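Local coordinates for hypothetical 30.2 KD protein c25g10.02 IN chromosome I (PDB 1KCF) that resolves Holliday junctions as a homodimeric endonuclease, cutting four-way DNA junctions at the point of strand exchange, and seems important for maintaining mitochondrial DNA, at residues Lys14-Ser19 against Ala243-Tyr248; Gln193-Leu198 against Asp230-Ala235; Ser7-Ile12 against Glu26-Ile31; Leu145-Lys150 against Pro161-Leu166. One frame throughout, in Å; residues are numbered along the deposited sequence.

Contact 1: residues Lys14-Ser19 against Ala243-Tyr248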
loop_
_atom_site.group_PDB
_atom_site.type_symbol
_atom_site.label_atom_id
_atom_site.label_comp_id
_atom_site.label_asym_id
_atom_site.label_seq_id
_atom_site.Cartn_x
_atom_site.Cartn_y
_atom_site.Cartn_z
ATOM N N LYS A 14 -17.722 -23.776 -0.082
ATOM C CA LYS A 14 -18.206 -22.810 0.891
ATOM C C LYS A 14 -17.772 -23.197 2.302
ATOM O O LYS A 14 -17.536 -22.331 3.142
ATOM C CB LYS A 14 -19.732 -22.712 0.835
ATOM C CG LYS A 14 -20.328 -21.852 1.936
ATOM C CD LYS A 14 -21.846 -21.752 1.831
ATOM C CE LYS A 14 -22.269 -21.000 0.580
ATOM N NZ LYS A 14 -23.746 -20.872 0.488
ATOM N N LEU A 15 -17.669 -24.499 2.556
ATOM C CA LEU A 15 -17.269 -24.985 3.870
ATOM C C LEU A 15 -15.766 -24.883 4.084
ATOM O O LEU A 15 -15.286 -25.036 5.204
ATOM C CB LEU A 15 -17.699 -26.443 4.058
ATOM C CG LEU A 15 -19.185 -26.809 4.104
ATOM C CD1 LEU A 15 -19.306 -28.310 4.303
ATOM C CD2 LEU A 15 -19.890 -26.071 5.235
ATOM N N THR A 16 -15.024 -24.625 3.011
ATOM C CA THR A 16 -13.573 -24.515 3.098
ATOM C C THR A 16 -13.067 -23.138 2.683
ATOM O O THR A 16 -11.868 -22.939 2.498
ATOM C CB THR A 16 -12.888 -25.578 2.222
ATOM O OG1 THR A 16 -13.380 -25.479 0.883
ATOM C CG2 THR A 16 -13.171 -26.980 2.760
ATOM N N GLY A 17 -13.988 -22.192 2.532
ATOM C CA GLY A 17 -13.614 -20.842 2.152
ATOM C C GLY A 17 -12.989 -20.731 0.775
ATOM O O GLY A 17 -12.184 -19.836 0.524
ATOM N N LEU A 18 -13.356 -21.638 -0.122
ATOM C CA LEU A 18 -12.815 -21.622 -1.476
ATOM C C LEU A 18 -13.836 -21.052 -2.448
ATOM O O LEU A 18 -15.016 -20.924 -2.117
ATOM C CB LEU A 18 -12.433 -23.038 -1.913
ATOM C CG LEU A 18 -11.320 -23.749 -1.142
ATOM C CD1 LEU A 18 -11.191 -25.185 -1.648
ATOM C CD2 LEU A 18 -10.000 -22.994 -1.313
ATOM N N SER A 19 -13.367 -20.711 -3.646
ATOM C CA SER A 19 -14.222 -20.167 -4.692
ATOM C C SER A 19 -15.191 -21.239 -5.187
ATOM O O SER A 19 -14.795 -22.376 -5.439
ATOM C CB SER A 19 -13.365 -19.662 -5.859
ATOM O OG SER A 19 -14.171 -19.243 -6.949
ATOM N N ALA A 243 -9.387 -27.251 8.692
ATOM C CA ALA A 243 -9.719 -28.520 9.322
ATOM C C ALA A 243 -10.550 -29.346 8.346
ATOM O O ALA A 243 -10.265 -30.521 8.112
ATOM C CB ALA A 243 -10.502 -28.283 10.610
ATOM N N GLN A 244 -11.575 -28.723 7.777
ATOM C CA GLN A 244 -12.437 -29.400 6.823
ATOM C C GLN A 244 -11.656 -29.847 5.598
ATOM O O GLN A 244 -11.982 -30.860 4.987
ATOM C CB GLN A 244 -13.580 -28.485 6.392
ATOM C CG GLN A 244 -14.599 -28.210 7.480
ATOM C CD GLN A 244 -15.997 -28.652 7.088
ATOM O OE1 GLN A 244 -16.252 -29.842 6.884
ATOM N NE2 GLN A 244 -16.912 -27.694 6.978
ATOM N N LEU A 245 -10.627 -29.090 5.235
ATOM C CA LEU A 245 -9.816 -29.441 4.076
ATOM C C LEU A 245 -8.981 -30.691 4.335
ATOM O O LEU A 245 -8.696 -31.457 3.414
ATOM C CB LEU A 245 -8.902 -28.276 3.682
ATOM C CG LEU A 245 -9.541 -27.186 2.813
ATOM C CD1 LEU A 245 -8.560 -26.043 2.623
ATOM C CD2 LEU A 245 -9.946 -27.771 1.464
ATOM N N LYS A 246 -8.589 -30.895 5.588
ATOM C CA LYS A 246 -7.800 -32.068 5.941
ATOM C C LYS A 246 -8.651 -33.309 5.711
ATOM O O LYS A 246 -8.132 -34.411 5.575
ATOM C CB LYS A 246 -7.356 -31.991 7.396
ATOM N N HIS A 247 -9.966 -33.118 5.663
ATOM C CA HIS A 247 -10.899 -34.212 5.436
ATOM C C HIS A 247 -11.282 -34.315 3.964
ATOM O O HIS A 247 -11.243 -35.396 3.377
ATOM C CB HIS A 247 -12.179 -34.004 6.251
ATOM C CG HIS A 247 -11.983 -34.093 7.734
ATOM N ND1 HIS A 247 -11.022 -33.365 8.403
ATOM C CD2 HIS A 247 -12.649 -34.795 8.681
ATOM C CE1 HIS A 247 -11.106 -33.614 9.698
ATOM N NE2 HIS A 247 -12.087 -34.480 9.893
ATOM N N TYR A 248 -11.638 -33.179 3.369
ATOM C CA TYR A 248 -12.081 -33.141 1.977
ATOM C C TYR A 248 -11.052 -33.305 0.863
ATOM O O TYR A 248 -11.420 -33.683 -0.247
ATOM C CB TYR A 248 -12.893 -31.871 1.731
ATOM C CG TYR A 248 -14.230 -31.869 2.433
ATOM C CD1 TYR A 248 -14.523 -30.921 3.411
ATOM C CD2 TYR A 248 -15.209 -32.809 2.112
ATOM C CE1 TYR A 248 -15.758 -30.910 4.050
ATOM C CE2 TYR A 248 -16.444 -32.805 2.747
ATOM C CZ TYR A 248 -16.713 -31.852 3.712
ATOM O OH TYR A 248 -17.944 -31.823 4.333
#
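Thr-16 and Leu-245 form the buried half of this contact between the end of helix 6-15 and the long helix 224-253, their side chains crossing nearly at right angles. The threonine methyl CG2 rests 3.6 Å from Leu-245 CD2, and Leu-18 CD1 reaches the same leucine methyl at 4.2 Å. Both Thr-16 and Leu-245 are buried. Thr-16 can show its methyl to the helix because OG1 stands between its backbone N and carbonyl carbon (chi1 55°), where it bonds to the carbonyl oxygens of Ile-12 and Cys-13. Gly-17 follows with a positive phi of 64°, a value that suits glycine and is consistent with a turn that lets Leu-18 come back to the helix.

The other half is just as close but less buried, its residues partly exposed to solvent. There Gln-244, bent at chi2 (-121°), lays its amide against Leu-15, with NE2 3.3 Å from the leucine CB. Leu-15 CD1 continues to the hydroxyl end of Tyr-248, 3.8 Å from OH, while the amide carbon CD of Gln-244 lies at the edge of that tyrosine's ring, in its plane. With Gln-244 cut back to an alanine, one flank of Leu-15 is likely to lose its cover and a gap to open beside the tyrosine ring.

Here the SAP element joins the RNase H-like catalytic part of the resolvase. Since the touching is mostly of methyl groups and one amide, with no polar bond between the segments, attachment at this point depends on fit and burial more than on directed bonds.

Contact 2: residues Gln193-Leu198 against Asp230-Ala235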
loop_
_atom_site.group_PDB
_atom_site.type_symbol
_atom_site.label_atom_id
_atom_site.label_comp_id
_atom_site.label_asym_id
_atom_site.label_seq_id
_atom_site.Cartn_x
_atom_site.Cartn_y
_atom_site.Cartn_z
ATOM N N GLN A 193 -23.946 -12.430 17.894
ATOM C CA GLN A 193 -24.715 -13.596 18.312
ATOM C C GLN A 193 -24.053 -14.893 17.864
ATOM O O GLN A 193 -24.088 -15.894 18.580
ATOM C CB GLN A 193 -26.137 -13.529 17.750
ATOM C CG GLN A 193 -27.194 -13.167 18.785
ATOM C CD GLN A 193 -27.185 -14.109 19.984
ATOM O OE1 GLN A 193 -27.403 -15.316 19.846
ATOM N NE2 GLN A 193 -26.927 -13.557 21.167
ATOM N N MET A 194 -23.457 -14.882 16.676
ATOM C CA MET A 194 -22.790 -16.078 16.177
ATOM C C MET A 194 -21.619 -16.441 17.080
ATOM O O MET A 194 -21.444 -17.604 17.429
ATOM C CB MET A 194 -22.294 -15.874 14.743
ATOM C CG MET A 194 -23.404 -15.700 13.725
ATOM S SD MET A 194 -22.837 -15.877 12.011
ATOM C CE MET A 194 -22.351 -14.216 11.635
ATOM N N VAL A 195 -20.823 -15.445 17.462
ATOM C CA VAL A 195 -19.673 -15.678 18.323
ATOM C C VAL A 195 -20.112 -16.099 19.713
ATOM O O VAL A 195 -19.516 -16.990 20.317
ATOM C CB VAL A 195 -18.792 -14.420 18.440
ATOM C CG1 VAL A 195 -17.676 -14.655 19.461
ATOM C CG2 VAL A 195 -18.198 -14.086 17.079
ATOM N N LYS A 196 -21.156 -15.451 20.217
ATOM C CA LYS A 196 -21.688 -15.767 21.536
ATOM C C LYS A 196 -22.105 -17.233 21.556
ATOM O O LYS A 196 -21.901 -17.943 22.542
ATOM C CB LYS A 196 -22.891 -14.869 21.841
ATOM C CG LYS A 196 -23.556 -15.161 23.169
ATOM C CD LYS A 196 -24.669 -14.170 23.455
ATOM C CE LYS A 196 -25.392 -14.525 24.746
ATOM N NZ LYS A 196 -26.413 -13.503 25.115
ATOM N N GLU A 197 -22.681 -17.686 20.449
ATOM C CA GLU A 197 -23.118 -19.068 20.327
ATOM C C GLU A 197 -21.904 -19.987 20.306
ATOM O O GLU A 197 -21.880 -21.020 20.972
ATOM C CB GLU A 197 -23.923 -19.244 19.042
ATOM C CG GLU A 197 -24.473 -20.641 18.848
ATOM C CD GLU A 197 -25.228 -20.785 17.545
ATOM O OE1 GLU A 197 -26.087 -19.922 17.262
ATOM O OE2 GLU A 197 -24.966 -21.761 16.811
ATOM N N LEU A 198 -20.895 -19.604 19.529
ATOM C CA LEU A 198 -19.676 -20.392 19.427
ATOM C C LEU A 198 -19.012 -20.549 20.789
ATOM O O LEU A 198 -18.509 -21.621 21.119
ATOM C CB LEU A 198 -18.705 -19.736 18.438
ATOM C CG LEU A 198 -19.144 -19.835 16.975
ATOM C CD1 LEU A 198 -18.198 -19.050 16.082
ATOM C CD2 LEU A 198 -19.173 -21.299 16.565
ATOM N N ASP A 230 -16.077 -9.661 14.618
ATOM C CA ASP A 230 -15.662 -9.735 13.227
ATOM C C ASP A 230 -14.318 -10.452 13.071
ATOM O O ASP A 230 -14.209 -11.406 12.300
ATOM C CB ASP A 230 -15.573 -8.336 12.626
ATOM C CG ASP A 230 -15.901 -8.322 11.150
ATOM O OD1 ASP A 230 -17.072 -8.608 10.814
ATOM O OD2 ASP A 230 -14.997 -8.039 10.331
ATOM N N SER A 231 -13.296 -10.007 13.799
ATOM C CA SER A 231 -11.990 -10.650 13.688
ATOM C C SER A 231 -12.012 -12.085 14.210
ATOM O O SER A 231 -11.290 -12.945 13.705
ATOM C CB SER A 231 -10.907 -9.836 14.420
ATOM O OG SER A 231 -11.150 -9.760 15.815
ATOM N N ALA A 232 -12.839 -12.350 15.219
ATOM C CA ALA A 232 -12.927 -13.697 15.773
ATOM C C ALA A 232 -13.538 -14.650 14.740
ATOM O O ALA A 232 -13.142 -15.809 14.646
ATOM C CB ALA A 232 -13.764 -13.690 17.050
ATOM N N LEU A 233 -14.501 -14.160 13.965
ATOM C CA LEU A 233 -15.140 -14.988 12.940
ATOM C C LEU A 233 -14.195 -15.220 11.772
ATOM O O LEU A 233 -14.294 -16.232 11.075
ATOM C CB LEU A 233 -16.428 -14.334 12.437
ATOM C CG LEU A 233 -17.605 -14.298 13.413
ATOM C CD1 LEU A 233 -18.665 -13.356 12.888
ATOM C CD2 LEU A 233 -18.165 -15.703 13.596
ATOM N N ILE A 234 -13.281 -14.282 11.556
ATOM C CA ILE A 234 -12.308 -14.418 10.481
ATOM C C ILE A 234 -11.340 -15.549 10.825
ATOM O O ILE A 234 -11.194 -16.504 10.063
ATOM C CB ILE A 234 -11.514 -13.106 10.277
ATOM C CG1 ILE A 234 -12.411 -12.044 9.630
ATOM C CG2 ILE A 234 -10.287 -13.358 9.416
ATOM C CD1 ILE A 234 -11.742 -10.679 9.490
ATOM N N ALA A 235 -10.695 -15.436 11.984
ATOM C CA ALA A 235 -9.733 -16.437 12.439
ATOM C C ALA A 235 -10.352 -17.820 12.600
ATOM O O ALA A 235 -9.879 -18.787 12.002
ATOM C CB ALA A 235 -9.112 -16.004 13.761
#
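Val-195 and Ala-232, which meet across the contact, both lean on the indole of Trp-70 in strand 65-73. A second indole, that of Trp-175 in helix 168-179, is touched by Met-194 and Leu-198, and its NE1 bonds to the carbonyl oxygen of Leu-233. Within this aromatic frame the contact itself is wholly apolar. Leu-233 is the common partner: Val-195 CG2 sits 3.7 Å from its branch carbon CG, and the two side chains meet at a slant. Met-194, bent at chi3 (-88°), turns its methyl CE across Leu-233 to approach CD1 at 4.0 Å. The other branch, CD2, faces Leu-198 CD1 at 4.2 Å.

The helices that carry these residues, 191-200 and 224-253, pack with their local axes 9.9 Å apart and inclined by 59°, among the helices that flank the mixed sheet of this RNase H-like, RuvC-family fold. One turn before Leu-233, Asp-230, a magnesium ligand, leaves the helix away from the contact; its OD2 comes close to OD2 of Asp-46, also a magnesium ligand, and its OD1 is held by Arg-191 and Tyr-172. Were Leu-233 shortened to an alanine, Val-195, Met-194 and Leu-198 would probably lose their shared partner and a gap would open between the helices. Ala-232 CB lies 4.5 Å from Val-195 CG2, a looser touch.

Contact 3: residues Ser7-Ile12 against Glu26-Ile31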
loop_
_atom_site.group_PDB
_atom_site.type_symbol
_atom_site.label_atom_id
_atom_site.label_comp_id
_atom_site.label_asym_id
_atom_site.label_seq_id
_atom_site.Cartn_x
_atom_site.Cartn_y
_atom_site.Cartn_z
ATOM N N SER A 7 -23.479 -29.192 -7.281
ATOM C CA SER A 7 -23.978 -28.505 -6.101
ATOM C C SER A 7 -23.276 -28.923 -4.811
ATOM O O SER A 7 -23.071 -28.101 -3.917
ATOM C CB SER A 7 -25.484 -28.741 -5.975
ATOM O OG SER A 7 -25.792 -30.117 -6.132
ATOM N N PHE A 8 -22.910 -30.198 -4.712
ATOM C CA PHE A 8 -22.232 -30.703 -3.523
ATOM C C PHE A 8 -20.810 -30.163 -3.445
ATOM O O PHE A 8 -20.315 -29.846 -2.363
ATOM C CB PHE A 8 -22.209 -32.236 -3.529
ATOM C CG PHE A 8 -21.560 -32.837 -2.311
ATOM C CD1 PHE A 8 -21.997 -32.495 -1.035
ATOM C CD2 PHE A 8 -20.509 -33.738 -2.439
ATOM C CE1 PHE A 8 -21.392 -33.041 0.097
ATOM C CE2 PHE A 8 -19.899 -34.289 -1.311
ATOM C CZ PHE A 8 -20.342 -33.938 -0.043
ATOM N N LEU A 9 -20.155 -30.063 -4.596
ATOM C CA LEU A 9 -18.795 -29.544 -4.649
ATOM C C LEU A 9 -18.784 -28.072 -4.262
ATOM O O LEU A 9 -17.862 -27.602 -3.596
ATOM C CB LEU A 9 -18.213 -29.712 -6.053
ATOM C CG LEU A 9 -17.930 -31.148 -6.490
ATOM C CD1 LEU A 9 -17.433 -31.155 -7.926
ATOM C CD2 LEU A 9 -16.898 -31.771 -5.558
ATOM N N GLN A 10 -19.812 -27.348 -4.687
ATOM C CA GLN A 10 -19.930 -25.931 -4.374
ATOM C C GLN A 10 -20.115 -25.778 -2.867
ATOM O O GLN A 10 -19.630 -24.820 -2.261
ATOM C CB GLN A 10 -21.133 -25.323 -5.105
ATOM C CG GLN A 10 -21.169 -25.612 -6.597
ATOM C CD GLN A 10 -22.365 -24.986 -7.294
ATOM O OE1 GLN A 10 -23.495 -25.067 -6.807
ATOM N NE2 GLN A 10 -22.125 -24.370 -8.446
ATOM N N HIS A 11 -20.823 -26.731 -2.267
ATOM C CA HIS A 11 -21.069 -26.705 -0.832
ATOM C C HIS A 11 -19.748 -26.878 -0.093
ATOM O O HIS A 11 -19.468 -26.170 0.875
ATOM C CB HIS A 11 -22.038 -27.823 -0.440
ATOM C CG HIS A 11 -22.332 -27.877 1.027
ATOM N ND1 HIS A 11 -22.962 -26.851 1.699
ATOM C CD2 HIS A 11 -22.064 -28.826 1.956
ATOM C CE1 HIS A 11 -23.068 -27.164 2.978
ATOM N NE2 HIS A 11 -22.531 -28.358 3.161
ATOM N N ILE A 12 -18.939 -27.823 -0.561
ATOM C CA ILE A 12 -17.636 -28.090 0.031
ATOM C C ILE A 12 -16.756 -26.839 -0.060
ATOM O O ILE A 12 -16.028 -26.507 0.880
ATOM C CB ILE A 12 -16.931 -29.270 -0.687
ATOM C CG1 ILE A 12 -17.703 -30.568 -0.422
ATOM C CG2 ILE A 12 -15.487 -29.398 -0.214
ATOM C CD1 ILE A 12 -17.083 -31.799 -1.049
ATOM N N GLU A 26 -13.043 -28.380 -12.000
ATOM C CA GLU A 26 -12.211 -27.274 -11.546
ATOM C C GLU A 26 -12.304 -27.207 -10.026
ATOM O O GLU A 26 -11.299 -27.024 -9.339
ATOM C CB GLU A 26 -12.689 -25.964 -12.164
ATOM N N LEU A 27 -13.519 -27.361 -9.507
ATOM C CA LEU A 27 -13.736 -27.331 -8.067
ATOM C C LEU A 27 -12.964 -28.465 -7.400
ATOM O O LEU A 27 -12.321 -28.267 -6.369
ATOM C CB LEU A 27 -15.229 -27.456 -7.751
ATOM C CG LEU A 27 -16.114 -26.280 -8.181
ATOM C CD1 LEU A 27 -17.552 -26.544 -7.774
ATOM C CD2 LEU A 27 -15.612 -24.999 -7.538
ATOM N N LEU A 28 -13.022 -29.651 -7.997
ATOM C CA LEU A 28 -12.313 -30.804 -7.454
ATOM C C LEU A 28 -10.834 -30.492 -7.293
ATOM O O LEU A 28 -10.262 -30.700 -6.225
ATOM C CB LEU A 28 -12.480 -32.020 -8.369
ATOM C CG LEU A 28 -13.836 -32.728 -8.315
ATOM C CD1 LEU A 28 -13.899 -33.806 -9.382
ATOM C CD2 LEU A 28 -14.036 -33.332 -6.937
ATOM N N ARG A 29 -10.225 -29.985 -8.359
ATOM C CA ARG A 29 -8.806 -29.647 -8.356
ATOM C C ARG A 29 -8.494 -28.560 -7.337
ATOM O O ARG A 29 -7.471 -28.613 -6.657
ATOM C CB ARG A 29 -8.374 -29.195 -9.751
ATOM N N ARG A 30 -9.379 -27.575 -7.244
ATOM C CA ARG A 30 -9.209 -26.469 -6.306
ATOM C C ARG A 30 -9.133 -26.997 -4.875
ATOM O O ARG A 30 -8.237 -26.629 -4.110
ATOM C CB ARG A 30 -10.381 -25.498 -6.444
ATOM C CG ARG A 30 -10.277 -24.241 -5.599
ATOM C CD ARG A 30 -11.356 -23.270 -6.021
ATOM N NE ARG A 30 -11.260 -22.992 -7.451
ATOM C CZ ARG A 30 -12.282 -22.627 -8.218
ATOM N NH1 ARG A 30 -13.493 -22.494 -7.696
ATOM N NH2 ARG A 30 -12.089 -22.393 -9.508
ATOM N N ILE A 31 -10.079 -27.865 -4.528
ATOM C CA ILE A 31 -10.131 -28.467 -3.202
ATOM C C ILE A 31 -8.872 -29.290 -2.946
ATOM O O ILE A 31 -8.117 -29.016 -2.013
ATOM C CB ILE A 31 -11.367 -29.388 -3.068
ATOM C CG1 ILE A 31 -12.643 -28.565 -3.248
ATOM C CG2 ILE A 31 -11.366 -30.089 -1.710
ATOM C CD1 ILE A 31 -13.911 -29.392 -3.300
#
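Helices 6-15 and 26-33 run in nearly the same direction, their local axes 9.9 Å apart and inclined by 29°, and they come closest where the CA atoms of Leu-9 and Leu-27 lie 6.5 Å apart. Around this point Leu-27 pushes its CD1 methyl against the first helix, 3.7 Å from Leu-9 CB. Gln-10 covers the same methyl from its aliphatic stem, Gln-10 CG lying 3.9 Å from Leu-27 CD1, although its first side-chain bond leads away from the partner helix. Farther out, Leu-9 crosses Leu-28 at a slant, and the branch ends CD2 of Leu-9 and CD2 of Leu-28 meet at 3.5 Å.

Two roughly parallel helices joined by an extended connection are the hallmark of the SAP motif, known in other proteins as a DNA-binding element; here the connection is fastened by Arg-30, whose NH1 bonds to the carbonyl oxygens of Ser-19 and Ser-21. One turn along from the leucines, Ile-12 and Ile-31 meet at about a right angle. The CG2 branch of Ile-12, anti to its backbone nitrogen while CG1 lies beside it (chi1 -67°), touches Ile-31 CD1 at 3.5 Å, tighter than carbon pairs usually pack. Ile-12 CG1 meanwhile lies above one face of the Phe-8 ring, toward its rim. The pair of helices does not stand alone: Cys-252 of helix 224-253 touches Leu-28 and Ile-31, Tyr-248 touches Ile-12, and Phe-251 touches Phe-8.

Contact 4: residues Leu145-Lys150 against Pro161-Leu166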
loop_
_atom_site.group_PDB
_atom_site.type_symbol
_atom_site.label_atom_id
_atom_site.label_comp_id
_atom_site.label_asym_id
_atom_site.label_seq_id
_atom_site.Cartn_x
_atom_site.Cartn_y
_atom_site.Cartn_z
ATOM N N LEU A 145 5.712 -4.500 3.190
ATOM C CA LEU A 145 6.634 -4.763 4.286
ATOM C C LEU A 145 6.824 -6.261 4.518
ATOM O O LEU A 145 7.937 -6.724 4.763
ATOM C CB LEU A 145 6.141 -4.094 5.574
ATOM C CG LEU A 145 6.175 -2.562 5.586
ATOM C CD1 LEU A 145 5.746 -2.046 6.946
ATOM C CD2 LEU A 145 7.576 -2.077 5.258
ATOM N N HIS A 146 5.735 -7.015 4.431
ATOM C CA HIS A 146 5.796 -8.455 4.641
ATOM C C HIS A 146 6.656 -9.153 3.590
ATOM O O HIS A 146 7.571 -9.907 3.928
ATOM C CB HIS A 146 4.380 -9.041 4.642
ATOM C CG HIS A 146 4.339 -10.537 4.655
ATOM N ND1 HIS A 146 4.369 -11.294 3.502
ATOM C CD2 HIS A 146 4.284 -11.419 5.682
ATOM C CE1 HIS A 146 4.335 -12.574 3.817
ATOM N NE2 HIS A 146 4.283 -12.678 5.134
ATOM N N TYR A 147 6.370 -8.903 2.317
ATOM C CA TYR A 147 7.133 -9.531 1.251
ATOM C C TYR A 147 8.559 -9.023 1.136
ATOM O O TYR A 147 9.430 -9.729 0.636
ATOM C CB TYR A 147 6.403 -9.392 -0.086
ATOM C CG TYR A 147 5.336 -10.443 -0.252
ATOM C CD1 TYR A 147 4.027 -10.210 0.159
ATOM C CD2 TYR A 147 5.655 -11.707 -0.757
ATOM C CE1 TYR A 147 3.062 -11.209 0.078
ATOM C CE2 TYR A 147 4.696 -12.714 -0.840
ATOM C CZ TYR A 147 3.404 -12.457 -0.422
ATOM O OH TYR A 147 2.454 -13.452 -0.492
ATOM N N ALA A 148 8.806 -7.805 1.597
ATOM C CA ALA A 148 10.154 -7.268 1.558
ATOM C C ALA A 148 10.955 -8.018 2.617
ATOM O O ALA A 148 12.064 -8.478 2.365
ATOM C CB ALA A 148 10.136 -5.777 1.868
ATOM N N GLU A 149 10.371 -8.144 3.802
ATOM C CA GLU A 149 11.006 -8.832 4.919
ATOM C C GLU A 149 11.254 -10.289 4.518
ATOM O O GLU A 149 12.328 -10.836 4.753
ATOM C CB GLU A 149 10.084 -8.791 6.141
ATOM C CG GLU A 149 10.757 -9.055 7.475
ATOM C CD GLU A 149 11.537 -7.854 7.986
ATOM O OE1 GLU A 149 11.445 -7.555 9.198
ATOM O OE2 GLU A 149 12.245 -7.213 7.178
ATOM N N LYS A 150 10.248 -10.901 3.902
ATOM C CA LYS A 150 10.324 -12.284 3.466
ATOM C C LYS A 150 11.565 -12.593 2.618
ATOM O O LYS A 150 12.203 -13.646 2.852
ATOM C CB LYS A 150 9.079 -12.648 2.651
ATOM C CG LYS A 150 9.072 -14.061 2.094
ATOM C CD LYS A 150 7.838 -14.301 1.228
ATOM C CE LYS A 150 7.838 -15.699 0.635
ATOM N NZ LYS A 150 6.660 -15.924 -0.240
ATOM N N PRO A 161 6.346 -16.463 8.075
ATOM C CA PRO A 161 4.904 -16.333 8.311
ATOM C C PRO A 161 4.109 -16.194 7.021
ATOM O O PRO A 161 4.526 -15.484 6.108
ATOM C CB PRO A 161 4.809 -15.074 9.164
ATOM C CG PRO A 161 6.086 -15.098 9.926
ATOM C CD PRO A 161 7.094 -15.477 8.871
ATOM N N PHE A 162 2.972 -16.876 6.938
ATOM C CA PHE A 162 2.136 -16.766 5.754
ATOM C C PHE A 162 1.258 -15.527 5.899
ATOM O O PHE A 162 0.869 -15.153 7.010
ATOM C CB PHE A 162 1.222 -17.981 5.595
ATOM C CG PHE A 162 1.942 -19.259 5.293
ATOM C CD1 PHE A 162 2.438 -20.056 6.318
ATOM C CD2 PHE A 162 2.109 -19.677 3.976
ATOM C CE1 PHE A 162 3.089 -21.255 6.037
ATOM C CE2 PHE A 162 2.760 -20.875 3.681
ATOM C CZ PHE A 162 3.250 -21.666 4.712
ATOM N N LEU A 163 0.953 -14.895 4.774
ATOM C CA LEU A 163 0.096 -13.719 4.754
ATOM C C LEU A 163 -1.002 -14.066 3.770
ATOM O O LEU A 163 -0.722 -14.416 2.629
ATOM C CB LEU A 163 0.868 -12.487 4.269
ATOM C CG LEU A 163 0.076 -11.182 4.137
ATOM C CD1 LEU A 163 -0.580 -10.831 5.466
ATOM C CD2 LEU A 163 1.007 -10.059 3.691
ATOM N N LEU A 164 -2.249 -13.987 4.209
ATOM C CA LEU A 164 -3.356 -14.327 3.331
ATOM C C LEU A 164 -4.490 -13.311 3.396
ATOM O O LEU A 164 -4.886 -12.866 4.476
ATOM C CB LEU A 164 -3.901 -15.714 3.701
ATOM C CG LEU A 164 -2.899 -16.870 3.798
ATOM C CD1 LEU A 164 -3.573 -18.066 4.448
ATOM C CD2 LEU A 164 -2.373 -17.242 2.410
ATOM N N SER A 165 -4.997 -12.930 2.231
ATOM C CA SER A 165 -6.118 -12.012 2.177
ATOM C C SER A 165 -7.347 -12.881 1.962
ATOM O O SER A 165 -7.342 -13.784 1.120
ATOM C CB SER A 165 -5.976 -11.021 1.022
ATOM O OG SER A 165 -4.918 -10.112 1.269
ATOM N N LEU A 166 -8.387 -12.621 2.740
ATOM C CA LEU A 166 -9.610 -13.382 2.626
ATOM C C LEU A 166 -10.726 -12.444 2.213
ATOM O O LEU A 166 -10.673 -11.242 2.479
ATOM C CB LEU A 166 -9.956 -14.034 3.966
ATOM C CG LEU A 166 -8.815 -14.773 4.671
ATOM C CD1 LEU A 166 -9.322 -15.327 5.992
ATOM C CD2 LEU A 166 -8.277 -15.892 3.776
HETATM O O HOH W 1 0.032 -13.739 -0.008
#
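Pro-161 opens the segment by offering its carbonyl oxygen to the ring of His-146, whose NE2 donates a fairly straight hydrogen bond of 3.0 Å (160° at the hydrogen). The oxygen lies close to the imidazole plane, whereas the donor stands well above the carbonyl plane. The side chain of Phe-162 starts away from the helix and stacks edge-to-face with Tyr-37. Leu-163 then comes over the histidine: its CB sits 3.5 Å from the ring centroid, 14° off the normal, a CH-pi contact, and CD2 extends to His-146 CG. His-146 CG stands anti to its backbone nitrogen (chi1 172°), which carries the imidazole across to the strand, where it is fixed both at its edge and over a face.

Strand 162-165 is an outer strand within the chain and pairs in parallel with 113-118; helix 128-151 makes the connection, a beta-alpha-beta crossover of the RNase H-like fold. The carbonyl oxygen of Leu-163 accepts from a water, while Leu-163 CD2 touches the Tyr-147 ring at CE1, 4.3 Å away. Leu-164 packs on Trp-238 of helix 224-253. Ser-165 bonds to Tyr-143 and packs on Pro-91 of the second subunit; Leu-145 and Ala-148 pack on Ala-148 and Leu-145 of that subunit.

In the fold
From the N terminus, contact 3 closes first, a short loop that brings the two SAP helices together. Before it closes, the chain has already entered contact 1 at residues 14-19, whose partner waits until 243-248; the two therefore cross, and they touch. Contact 1 spans most of the chain, and within its span lie contact 4 and then contact 2, one after the other. Contact 4 ties helix 128-151 to the sheet edge; contact 2 ties helix 191-200 to helix 224-253 beside the metal site. Ile-234 and Leu-166 connect them, and helix 224-253 runs on from contact 2 to contact 1.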